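Side-chain contacts in probable transcriptional regulator (Rhodococcus jostii, PDB 3HIM), which probably binds regulatory DNA as a transcription factor of the TetR family: residues B[22-27]-B[44-49]; B[37-42]-B[58-63]; B[66-71]-B[116-121]. One frame throughout, in Å; residues are numbered along the deposited sequence. Where two conformers were deposited one is given.

Overall arrangement
All three contacts lie on the same side of the chain's centre. Interactions 1 and 2 fall within the TetR-type DNA-binding region, their centres about 9 Å apart; they share helix 39-45, which meets helix 16-32 in the first and the start of helix 60-82 in the second. Their segments alternate along the chain, and A25 packs on both I42 and L63, which brings the three helices together. Interaction 3 comes later, its centre about 13 Å from that of interaction 2 and 17 Å from that of interaction 1. It carries helix 60-82 onward to the loop before helix 123-149, linking the probable DNA-reading head to the C-terminal domain.

Interaction 1 (B[22-27]-B[44-49])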
ATOM      1  N   ARG B  22     -13.671 -17.606   8.104  1.00 15.47           N
ATOM      2  CA  ARG B  22     -12.756 -16.704   7.400  1.00 15.88           C
ATOM      3  C   ARG B  22     -13.118 -15.246   7.642  1.00 16.01           C
ATOM      4  O   ARG B  22     -12.231 -14.443   7.960  1.00 15.94           O
ATOM      5  CB  ARG B  22     -12.717 -16.991   5.896  1.00 15.83           C
ATOM      6  CG  ARG B  22     -12.229 -18.365   5.542  1.00 14.99           C
ATOM      7  CD  ARG B  22     -11.777 -18.434   4.100  1.00 14.77           C
ATOM      8  NE  ARG B  22     -12.834 -18.168   3.131  1.00 17.73           N
ATOM      9  CZ  ARG B  22     -13.782 -19.043   2.778  1.00 18.31           C
ATOM     10  NH1 ARG B  22     -13.850 -20.246   3.347  1.00 18.53           N
ATOM     11  NH2 ARG B  22     -14.676 -18.713   1.860  1.00 16.35           N
ATOM     12  N   ALA B  23     -14.408 -14.907   7.511  1.00 15.67           N
ATOM     13  CA  ALA B  23     -14.848 -13.537   7.800  1.00 15.68           C
ATOM     14  C   ALA B  23     -14.470 -13.147   9.235  1.00 16.00           C
ATOM     15  O   ALA B  23     -13.894 -12.073   9.464  1.00 15.66           O
ATOM     16  CB  ALA B  23     -16.348 -13.365   7.560  1.00 15.04           C
ATOM     17  N   ALA B  24     -14.755 -14.029  10.198  1.00 15.70           N
ATOM     18  CA  ALA B  24     -14.434 -13.714  11.595  1.00 15.75           C
ATOM     19  C   ALA B  24     -12.928 -13.605  11.797  1.00 15.54           C
ATOM     20  O   ALA B  24     -12.458 -12.736  12.538  1.00 15.44           O
ATOM     21  CB  ALA B  24     -15.024 -14.751  12.554  1.00 15.72           C
ATOM     22  N   ALA B  25     -12.175 -14.490  11.148  1.00 15.51           N
ATOM     23  CA  ALA B  25     -10.721 -14.451  11.268  1.00 15.62           C
ATOM     24  C   ALA B  25     -10.164 -13.130  10.711  1.00 15.76           C
ATOM     25  O   ALA B  25      -9.222 -12.576  11.265  1.00 15.22           O
ATOM     26  CB  ALA B  25     -10.078 -15.639  10.575  1.00 15.22           C
ATOM     27  N   ILE B  26     -10.744 -12.635   9.621  1.00 15.93           N
ATOM     28  CA  ILE B  26     -10.292 -11.373   9.042  1.00 16.31           C
ATOM     29  C   ILE B  26     -10.425 -10.250  10.062  1.00 17.10           C
ATOM     30  O   ILE B  26      -9.456  -9.525  10.330  1.00 17.03           O
ATOM     31  CB  ILE B  26     -11.019 -11.043   7.736  1.00 16.37           C
ATOM     32  CG1 ILE B  26     -10.486 -11.940   6.613  1.00 14.92           C
ATOM     33  CG2 ILE B  26     -10.877  -9.519   7.363  1.00 15.91           C
ATOM     34  CD1 ILE B  26     -11.476 -12.141   5.475  1.00 11.82           C
ATOM     35  N   GLU B  27     -11.616 -10.130  10.642  1.00 17.57           N
ATOM     36  CA  GLU B  27     -11.866  -9.156  11.691  1.00 18.34           C
ATOM     37  C   GLU B  27     -10.867  -9.321  12.854  1.00 18.49           C
ATOM     38  O   GLU B  27     -10.247  -8.351  13.275  1.00 18.86           O
ATOM     39  CB  GLU B  27     -13.324  -9.253  12.169  1.00 18.25           C
ATOM     40  N   ALA B  44     -14.153 -18.787  19.365  1.00 26.80           N
ATOM     41  CA  ALA B  44     -14.823 -18.221  20.530  1.00 26.34           C
ATOM     42  C   ALA B  44     -15.623 -16.994  20.149  1.00 25.95           C
ATOM     43  O   ALA B  44     -16.753 -16.814  20.591  1.00 25.96           O
ATOM     44  CB  ALA B  44     -13.810 -17.881  21.624  1.00 26.36           C
ATOM     45  N   SER B  45     -15.027 -16.148  19.325  1.00 25.48           N
ATOM     46  CA  SER B  45     -15.686 -14.951  18.830  1.00 25.00           C
ATOM     47  C   SER B  45     -16.935 -15.292  17.996  1.00 24.72           C
ATOM     48  O   SER B  45     -17.804 -14.448  17.816  1.00 24.75           O
ATOM     49  CB  SER B  45     -14.701 -14.134  17.991  1.00 24.88           C
ATOM     50  OG  SER B  45     -14.483 -14.755  16.739  1.00 24.19           O
ATOM     51  N   LEU B  46     -16.991 -16.519  17.478  1.00 24.11           N
ATOM     52  CA  LEU B  46     -18.154 -17.021  16.747  1.00 24.21           C
ATOM     53  C   LEU B  46     -19.052 -17.889  17.646  1.00 24.71           C
ATOM     54  O   LEU B  46     -19.915 -18.616  17.160  1.00 24.10           O
ATOM     55  CB  LEU B  46     -17.724 -17.808  15.504  1.00 23.35           C
ATOM     56  CG  LEU B  46     -17.083 -17.042  14.340  1.00 21.89           C
ATOM     57  CD1 LEU B  46     -16.677 -18.015  13.255  1.00 17.79           C
ATOM     58  CD2 LEU B  46     -18.009 -15.966  13.776  1.00 20.25           C
ATOM     59  N   ASP B  47     -18.829 -17.793  18.958  1.00 25.78           N
ATOM     60  CA  ASP B  47     -19.584 -18.545  19.966  1.00 26.96           C
ATOM     61  C   ASP B  47     -19.514 -20.051  19.777  1.00 27.20           C
ATOM     62  O   ASP B  47     -20.490 -20.753  20.023  1.00 27.78           O
ATOM     63  CB  ASP B  47     -21.055 -18.095  20.009  1.00 27.18           C
ATOM     64  CG  ASP B  47     -21.209 -16.632  20.408  1.00 28.90           C
ATOM     65  OD1 ASP B  47     -20.753 -16.269  21.519  1.00 30.77           O
ATOM     66  OD2 ASP B  47     -21.785 -15.853  19.606  1.00 29.25           O
ATOM     67  N   MET B  48     -18.369 -20.545  19.339  1.00 27.62           N
ATOM     68  CA  MET B  48     -18.190 -21.980  19.162  1.00 28.48           C
ATOM     69  C   MET B  48     -17.119 -22.543  20.097  1.00 28.92           C
ATOM     70  O   MET B  48     -16.354 -21.788  20.721  1.00 28.82           O
ATOM     71  CB  MET B  48     -17.837 -22.306  17.713  1.00 28.44           C
ATOM     72  CG  MET B  48     -18.910 -21.902  16.716  1.00 28.99           C
ATOM     73  SD  MET B  48     -18.430 -22.282  15.032  1.00 30.08           S
ATOM     74  CE  MET B  48     -16.857 -21.421  14.903  1.00 26.47           C
ATOM     75  N   SER B  49     -17.082 -23.873  20.197  1.00 29.17           N
ATOM     76  CA  SER B  49     -15.967 -24.561  20.841  1.00 29.37           C
ATOM     77  C   SER B  49     -14.725 -24.407  19.954  1.00 29.29           C
ATOM     78  O   SER B  49     -14.841 -24.402  18.721  1.00 29.34           O
ATOM     79  CB  SER B  49     -16.300 -26.037  21.075  1.00 29.43           C
ATOM     80  OG  SER B  49     -16.681 -26.677  19.868  1.00 30.11           O
TER
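The methyl group of A24 sits against the branched end of L46, and nearly all of this small interface rests on that pair. CB of A24 approaches CD2 of L46 to 3.4 Å, shorter than an ordinary carbon-carbon contact. The same CB lies 3.6 Å from CG of L46 and 3.7 Å from CD1 of L46, so it faces the whole isopropyl fork instead of a single methyl. L46 presents that fork because its CG stands anti to its own carbonyl carbon, beside the backbone N (chi1 -69°), with the rest of the side chain extended. The backbones stay well separated, 7.2 Å between the CA atoms of A24 and L46, and the two segments together bury 99 Å².

S45 marks the looser side. Its OG comes within 4.2 Å of A24 CB, with no hydrogen bond across the interface; the hydroxyl bonds instead to the carbonyl O of I42, one turn back in its own helix. S45 is exposed, whereas A24 and L46 are partly covered.

Helix 39-45, the first helix of the predicted helix-turn-helix, ends here in a Schellman motif. D47 is its C-prime residue, with the required positive phi (58°); M48 N bonds to A43 O, and D47 N bonds to A44 O at 2.8 Å. This helix-ending turn follows directly on L46, whose side chain remains against helix 16-32, also touching I21, while its carbonyl O accepts from R20 NH2. On helix 16-32, A25 turns its methyl away from this contact and onto I67 of helix 60-82. R22 likewise leaves the interface, its guanidinium forming a salt bridge with E70 and a hydrogen bond to Y57 OH.

Interaction 2 (B[37-42]-B[58-63])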
ATOM      1  N   THR B  37      -3.214 -13.540  17.485  1.00 25.25           N
ATOM      2  CA  THR B  37      -4.482 -14.275  17.511  1.00 24.46           C
ATOM      3  C   THR B  37      -4.306 -15.784  17.321  1.00 24.69           C
ATOM      4  O   THR B  37      -3.407 -16.254  16.618  1.00 24.42           O
ATOM      5  CB  THR B  37      -5.588 -13.676  16.559  1.00 24.33           C
ATOM      6  OG1 THR B  37      -6.225 -14.718  15.816  1.00 23.41           O
ATOM      7  CG2 THR B  37      -5.028 -12.698  15.601  1.00 23.51           C
ATOM      8  N   THR B  38      -5.168 -16.533  17.994  1.00 24.76           N
ATOM      9  CA  THR B  38      -5.218 -17.978  17.865  1.00 25.18           C
ATOM     10  C   THR B  38      -6.578 -18.330  17.286  1.00 25.63           C
ATOM     11  O   THR B  38      -7.515 -17.536  17.374  1.00 25.30           O
ATOM     12  CB  THR B  38      -5.011 -18.674  19.245  1.00 25.26           C
ATOM     13  OG1 THR B  38      -5.064 -20.105  19.096  1.00 25.94           O
ATOM     14  CG2 THR B  38      -6.065 -18.222  20.259  1.00 23.94           C
ATOM     15  N   THR B  39      -6.691 -19.509  16.689  1.00 26.47           N
ATOM     16  CA  THR B  39      -7.992 -19.996  16.255  1.00 27.60           C
ATOM     17  C   THR B  39      -9.012 -19.990  17.415  1.00 28.27           C
ATOM     18  O   THR B  39     -10.207 -19.778  17.177  1.00 28.73           O
ATOM     19  CB  THR B  39      -7.921 -21.419  15.661  1.00 27.54           C
ATOM     20  OG1 THR B  39      -7.810 -22.369  16.725  1.00 28.59           O
ATOM     21  CG2 THR B  39      -6.743 -21.568  14.712  1.00 27.29           C
ATOM     22  N   ARG B  40      -8.544 -20.219  18.649  1.00 28.40           N
ATOM     23  CA  ARG B  40      -9.412 -20.206  19.835  1.00 28.61           C
ATOM     24  C   ARG B  40     -10.081 -18.858  20.026  1.00 28.60           C
ATOM     25  O   ARG B  40     -11.263 -18.801  20.360  1.00 29.02           O
ATOM     26  CB  ARG B  40      -8.647 -20.578  21.115  1.00 28.73           C
ATOM     27  N   GLU B  41      -9.337 -17.775  19.829  1.00 28.36           N
ATOM     28  CA  GLU B  41      -9.962 -16.464  19.812  1.00 28.72           C
ATOM     29  C   GLU B  41     -11.100 -16.519  18.785  1.00 28.28           C
ATOM     30  O   GLU B  41     -12.235 -16.185  19.100  1.00 28.35           O
ATOM     31  CB  GLU B  41      -8.988 -15.340  19.442  1.00 28.95           C
ATOM     32  CG  GLU B  41      -7.547 -15.530  19.868  1.00 30.86           C
ATOM     33  CD  GLU B  41      -7.180 -14.784  21.122  1.00 32.81           C
ATOM     34  OE1 GLU B  41      -7.059 -15.453  22.176  1.00 33.82           O
ATOM     35  OE2 GLU B  41      -6.999 -13.541  21.055  1.00 33.57           O
ATOM     36  N   ILE B  42     -10.788 -16.991  17.574  1.00 27.81           N
ATOM     37  CA  ILE B  42     -11.721 -16.956  16.427  1.00 26.75           C
ATOM     38  C   ILE B  42     -13.001 -17.790  16.619  1.00 26.58           C
ATOM     39  O   ILE B  42     -14.101 -17.273  16.436  1.00 26.09           O
ATOM     40  CB  ILE B  42     -10.993 -17.335  15.107  1.00 26.55           C
ATOM     41  CG1 ILE B  42      -9.810 -16.380  14.879  1.00 25.06           C
ATOM     42  CG2 ILE B  42     -11.978 -17.361  13.915  1.00 25.17           C
ATOM     43  CD1 ILE B  42      -8.892 -16.796  13.789  1.00 22.62           C
ATOM     44  N   LYS B  58      -7.155 -26.856   9.995  1.00 20.76           N
ATOM     45  CA  LYS B  58      -6.405 -27.621  10.988  1.00 20.95           C
ATOM     46  C   LYS B  58      -5.314 -26.754  11.629  1.00 21.12           C
ATOM     47  O   LYS B  58      -4.886 -27.008  12.750  1.00 20.85           O
ATOM     48  CB  LYS B  58      -5.816 -28.888  10.355  1.00 21.08           C
ATOM     49  N   THR B  59      -4.871 -25.723  10.909  1.00 21.12           N
ATOM     50  CA  THR B  59      -3.843 -24.809  11.416  1.00 20.55           C
ATOM     51  C   THR B  59      -4.271 -23.370  11.163  1.00 20.22           C
ATOM     52  O   THR B  59      -5.117 -23.111  10.272  1.00 19.89           O
ATOM     53  CB  THR B  59      -2.451 -25.061  10.768  1.00 20.77           C
ATOM     54  OG1 THR B  59      -2.421 -24.545   9.428  1.00 22.00           O
ATOM     55  CG2 THR B  59      -2.116 -26.564  10.731  1.00 20.91           C
ATOM     56  N   LYS B  60      -3.689 -22.446  11.937  1.00 19.15           N
ATOM     57  CA  LYS B  60      -3.850 -21.013  11.695  1.00 18.64           C
ATOM     58  C   LYS B  60      -3.425 -20.675  10.263  1.00 18.17           C
ATOM     59  O   LYS B  60      -4.096 -19.919   9.566  1.00 17.86           O
ATOM     60  CB  LYS B  60      -3.018 -20.180  12.685  1.00 18.50           C
ATOM     61  CG  LYS B  60      -3.718 -18.904  13.172  1.00 19.59           C
ATOM     62  CD  LYS B  60      -2.795 -17.685  13.457  1.00 20.09           C
ATOM     63  CE  LYS B  60      -1.504 -17.983  14.213  1.00 19.26           C
ATOM     64  NZ  LYS B  60      -1.166 -16.852  15.139  1.00 21.03           N
ATOM     65  N   GLU B  61      -2.301 -21.243   9.833  1.00 17.73           N
ATOM     66  CA  GLU B  61      -1.712 -20.895   8.546  1.00 16.98           C
ATOM     67  C   GLU B  61      -2.612 -21.318   7.401  1.00 16.51           C
ATOM     68  O   GLU B  61      -2.657 -20.644   6.372  1.00 16.06           O
ATOM     69  CB  GLU B  61      -0.313 -21.508   8.393  1.00 16.81           C
ATOM     70  CG  GLU B  61       0.425 -21.060   7.115  1.00 16.69           C
ATOM     71  CD  GLU B  61       0.055 -21.884   5.885  1.00 16.55           C
ATOM     72  OE1 GLU B  61      -0.561 -22.964   6.032  1.00 14.96           O
ATOM     73  OE2 GLU B  61       0.382 -21.459   4.752  1.00 18.74           O
ATOM     74  N   SER B  62      -3.327 -22.432   7.601  1.00 16.36           N
ATOM     75  CA  SER B  62      -4.249 -22.947   6.605  0.50 16.17           C
ATOM     76  C   SER B  62      -5.371 -21.940   6.409  1.00 16.47           C
ATOM     77  O   SER B  62      -5.849 -21.749   5.292  1.00 16.50           O
ATOM     78  CB  SER B  62      -4.818 -24.310   7.026  0.50 16.18           C
ATOM     79  OG  SER B  62      -5.848 -24.180   7.997  0.50 14.90           O
ATOM     80  N   LEU B  63      -5.766 -21.292   7.501  1.00 16.43           N
ATOM     81  CA  LEU B  63      -6.868 -20.345   7.499  1.00 16.98           C
ATOM     82  C   LEU B  63      -6.442 -19.030   6.838  1.00 17.42           C
ATOM     83  O   LEU B  63      -7.224 -18.417   6.083  1.00 17.08           O
ATOM     84  CB  LEU B  63      -7.353 -20.113   8.932  1.00 16.66           C
ATOM     85  CG  LEU B  63      -8.410 -19.023   9.189  1.00 18.57           C
ATOM     86  CD1 LEU B  63      -9.647 -19.192   8.310  1.00 17.30           C
ATOM     87  CD2 LEU B  63      -8.790 -19.027  10.664  1.00 16.99           C
TER
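Each segment runs from loop into the first turn of a helix, and the two backbones come closest at T39 and K60, whose CA atoms are 6.2 Å apart. K60 makes the polar link. Its chain, bent at chi2, chi3 and chi4, carries the ammonium back to the T37 carbonyl, where NZ of K60 donates to O of T37 at 2.8 Å. The C=O...N angle of 169° places the nitrogen almost straight out from the carbonyl. CD and CE of K60 each pass 3.5 Å from the same T37 oxygen, so the aliphatic end of the lysine lies close to the peptide as well. CG2 of T39 packs more loosely over the base of the lysine, 4.2 Å from K60 CA.

Deeper in, I42 and L63 reach toward each other tip to tip, CD1 of I42 meeting CD2 of L63 at 3.8 Å. L63 directs its fork into this meeting with CG anti to the backbone N (chi1 173°). Both residues are buried and both also touch A25, so helix 16-32 closes this apolar junction of the three-helix DNA-binding domain.

Helix starts border the contact on both sides. T38 occupies the N-cap position of helix 39-45, and T59 that of helix 60-82, where T59 OG1 accepts from S62 N at 2.9 Å.

The ammonium of K60 also donates to the carbonyl O of Y34 and makes a cation-pi contact with the Y34 ring. Its positive charge is thus met by two carbonyl oxygens and an aromatic ring, which probably stabilises the protonated lysine and ties the loop before helix 39-45 to the start of helix 60-82.

Interaction 3 (B[66-71]-B[116-121]); sequences AISLEG and YELRSL
S68 of helix 60-82 meets two leucines of the loop 116-121 through its hydroxyl oxygen. OG of S68 is 4.1 Å from CD2 of L118, and CD1 of L121 stands slightly farther from the same S68 OG, at 4.4 Å. These are loose van der Waals approaches, with no hydrogen bond between the segments and 69 Å² buried in total. The S68 and L118 CA atoms are 8.2 Å apart, so side chains alone bridge the separation. S68 extends its OG anti to the backbone N (chi1 -176°), away from its own helix; the oxygen has a weak hydrogen bond to the carbonyl O of G114, near the end of helix 108-116.

The leucines are set by a short 3-10 turn, residues 118-120. In it S120 N bonds to E117 O at 2.9 Å, and L121 N bonds to L118 O at 3.1 Å. Across the start of the turn, E117 OE1 and R119 NH2 form a salt bridge at 3.2 Å, whose hydrogen-bond geometry is weak, and Y116 O lies 3.8 Å above the centre of the R119 guanidinium.

Farther out, I129 of helix 123-149 packs on S68, L118 and L121 alike, while L64 also covers L121. Y116 stacks edge-to-face on Y116 of the second subunit, and R119 packs on A30 of that subunit, placing the loop close to the dimer partner. Helix 60-82 here joins the DNA-binding head to the C-terminal domain, as in the TetR fold; in relatives such as TetR this helix passes ligand-induced shifts to the head, a role only inferred here.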
ATOM      1  N   ALA B  66      -6.294 -19.780   3.140  1.00 16.46           N
ATOM      2  CA  ALA B  66      -7.644 -19.701   2.578  1.00 17.31           C
ATOM      3  C   ALA B  66      -8.070 -18.244   2.353  1.00 16.79           C
ATOM      4  O   ALA B  66      -8.560 -17.905   1.290  1.00 17.51           O
ATOM      5  CB  ALA B  66      -8.672 -20.445   3.451  1.00 16.98           C
ATOM      6  N   ILE B  67      -7.869 -17.390   3.343  1.00 16.86           N
ATOM      7  CA  ILE B  67      -8.228 -15.968   3.226  1.00 16.48           C
ATOM      8  C   ILE B  67      -7.472 -15.319   2.053  1.00 16.80           C
ATOM      9  O   ILE B  67      -8.051 -14.638   1.231  1.00 16.67           O
ATOM     10  CB  ILE B  67      -7.982 -15.221   4.575  1.00 16.53           C
ATOM     11  CG1 ILE B  67      -8.984 -15.694   5.635  1.00 15.76           C
ATOM     12  CG2 ILE B  67      -8.065 -13.699   4.422  1.00 14.53           C
ATOM     13  CD1 ILE B  67      -8.610 -15.328   7.061  1.00 13.45           C
ATOM     14  N   SER B  68      -6.177 -15.588   1.960  1.00 17.04           N
ATOM     15  CA  SER B  68      -5.328 -14.935   0.980  1.00 16.82           C
ATOM     16  C   SER B  68      -5.639 -15.434  -0.450  1.00 16.61           C
ATOM     17  O   SER B  68      -5.677 -14.654  -1.411  1.00 16.03           O
ATOM     18  CB  SER B  68      -3.859 -15.156   1.352  1.00 16.61           C
ATOM     19  OG  SER B  68      -3.015 -14.458   0.460  1.00 18.14           O
ATOM     20  N   LEU B  69      -5.874 -16.728  -0.576  1.00 16.28           N
ATOM     21  CA  LEU B  69      -6.266 -17.332  -1.847  1.00 16.94           C
ATOM     22  C   LEU B  69      -7.587 -16.749  -2.337  1.00 17.24           C
ATOM     23  O   LEU B  69      -7.714 -16.314  -3.491  1.00 16.67           O
ATOM     24  CB  LEU B  69      -6.398 -18.846  -1.665  1.00 16.46           C
ATOM     25  CG  LEU B  69      -6.821 -19.704  -2.849  1.00 17.03           C
ATOM     26  CD1 LEU B  69      -5.730 -19.711  -3.941  1.00 16.04           C
ATOM     27  CD2 LEU B  69      -7.107 -21.129  -2.344  1.00 16.42           C
ATOM     28  N   GLU B  70      -8.563 -16.732  -1.431  1.00 17.93           N
ATOM     29  CA  GLU B  70      -9.894 -16.235  -1.728  1.00 18.06           C
ATOM     30  C   GLU B  70      -9.757 -14.827  -2.275  1.00 17.86           C
ATOM     31  O   GLU B  70     -10.240 -14.542  -3.370  1.00 18.05           O
ATOM     32  CB  GLU B  70     -10.745 -16.259  -0.457  1.00 18.49           C
ATOM     33  CG  GLU B  70     -12.140 -15.620  -0.547  1.00 19.49           C
ATOM     34  CD  GLU B  70     -13.022 -15.976   0.662  1.00 22.55           C
ATOM     35  OE1 GLU B  70     -12.609 -15.780   1.836  1.00 24.81           O
ATOM     36  OE2 GLU B  70     -14.142 -16.459   0.432  1.00 25.56           O
ATOM     37  N   GLY B  71      -9.071 -13.970  -1.515  1.00 17.61           N
ATOM     38  CA  GLY B  71      -8.851 -12.558  -1.875  1.00 16.27           C
ATOM     39  C   GLY B  71      -8.114 -12.376  -3.188  1.00 16.27           C
ATOM     40  O   GLY B  71      -8.561 -11.625  -4.049  1.00 16.39           O
ATOM     41  N   TYR B 116      -0.633  -8.495   3.862  1.00 20.39           N
ATOM     42  CA  TYR B 116       0.372  -8.081   4.838  1.00 20.23           C
ATOM     43  C   TYR B 116       0.976  -9.255   5.599  1.00 20.07           C
ATOM     44  O   TYR B 116       2.044  -9.122   6.204  1.00 19.22           O
ATOM     45  CB  TYR B 116      -0.180  -7.035   5.828  1.00 20.76           C
ATOM     46  CG  TYR B 116      -0.754  -5.740   5.236  1.00 21.62           C
ATOM     47  CD1 TYR B 116      -0.634  -5.430   3.877  1.00 23.48           C
ATOM     48  CD2 TYR B 116      -1.398  -4.813   6.061  1.00 23.70           C
ATOM     49  CE1 TYR B 116      -1.166  -4.248   3.352  1.00 23.68           C
ATOM     50  CE2 TYR B 116      -1.923  -3.623   5.552  1.00 24.34           C
ATOM     51  CZ  TYR B 116      -1.815  -3.355   4.193  1.00 24.84           C
ATOM     52  OH  TYR B 116      -2.334  -2.175   3.691  1.00 25.75           O
ATOM     53  N   GLU B 117       0.308 -10.405   5.563  1.00 19.60           N
ATOM     54  CA  GLU B 117       0.808 -11.582   6.275  1.00 19.69           C
ATOM     55  C   GLU B 117       1.375 -12.691   5.357  1.00 19.29           C
ATOM     56  O   GLU B 117       1.391 -13.862   5.738  1.00 19.44           O
ATOM     57  CB  GLU B 117      -0.271 -12.143   7.213  1.00 19.69           C
ATOM     58  CG  GLU B 117      -1.048 -11.097   7.989  1.00 21.30           C
ATOM     59  CD  GLU B 117      -0.336 -10.588   9.240  1.00 24.55           C
ATOM     60  OE1 GLU B 117       0.854 -10.920   9.459  1.00 22.70           O
ATOM     61  OE2 GLU B 117      -0.992  -9.856  10.030  1.00 27.30           O
ATOM     62  N   LEU B 118       1.850 -12.321   4.166  1.00 18.85           N
ATOM     63  CA  LEU B 118       2.409 -13.292   3.209  1.00 18.85           C
ATOM     64  C   LEU B 118       3.620 -14.033   3.742  1.00 18.44           C
ATOM     65  O   LEU B 118       3.852 -15.196   3.385  1.00 17.70           O
ATOM     66  CB  LEU B 118       2.794 -12.624   1.897  1.00 19.00           C
ATOM     67  CG  LEU B 118       1.636 -12.129   1.031  1.00 20.88           C
ATOM     68  CD1 LEU B 118       2.163 -11.105   0.028  1.00 20.63           C
ATOM     69  CD2 LEU B 118       0.928 -13.291   0.333  1.00 21.50           C
ATOM     70  N   ARG B 119       4.366 -13.343   4.595  1.00 18.24           N
ATOM     71  CA  ARG B 119       5.535 -13.882   5.281  1.00 19.05           C
ATOM     72  C   ARG B 119       5.168 -15.082   6.146  1.00 19.10           C
ATOM     73  O   ARG B 119       6.046 -15.872   6.507  1.00 19.51           O
ATOM     74  CB  ARG B 119       6.173 -12.804   6.174  1.00 18.83           C
ATOM     75  CG  ARG B 119       5.268 -12.389   7.335  1.00 20.51           C
ATOM     76  CD  ARG B 119       5.852 -11.315   8.235  1.00 22.42           C
ATOM     77  NE  ARG B 119       4.782 -10.752   9.054  1.00 23.57           N
ATOM     78  CZ  ARG B 119       4.484  -9.464   9.136  1.00 23.41           C
ATOM     79  NH1 ARG B 119       5.199  -8.558   8.487  1.00 23.70           N
ATOM     80  NH2 ARG B 119       3.477  -9.075   9.897  1.00 23.79           N
ATOM     81  N   SER B 120       3.886 -15.198   6.494  1.00 18.46           N
ATOM     82  CA  SER B 120       3.421 -16.282   7.354  1.00 18.24           C
ATOM     83  C   SER B 120       2.967 -17.517   6.575  1.00 18.10           C
ATOM     84  O   SER B 120       2.655 -18.537   7.174  1.00 19.11           O
ATOM     85  CB  SER B 120       2.285 -15.804   8.255  1.00 17.98           C
ATOM     86  OG  SER B 120       2.768 -14.977   9.288  1.00 17.93           O
ATOM     87  N   LEU B 121       2.934 -17.437   5.250  1.00 17.61           N
ATOM     88  CA  LEU B 121       2.440 -18.551   4.441  1.00 16.94           C
ATOM     89  C   LEU B 121       3.504 -19.622   4.313  1.00 17.06           C
ATOM     90  O   LEU B 121       4.682 -19.314   4.212  1.00 17.25           O
ATOM     91  CB  LEU B 121       2.014 -18.065   3.054  1.00 16.51           C
ATOM     92  CG  LEU B 121       0.797 -17.126   2.959  1.00 15.54           C
ATOM     93  CD1 LEU B 121       0.552 -16.719   1.509  1.00 15.61           C
ATOM     94  CD2 LEU B 121      -0.455 -17.770   3.526  1.00 16.19           C
TER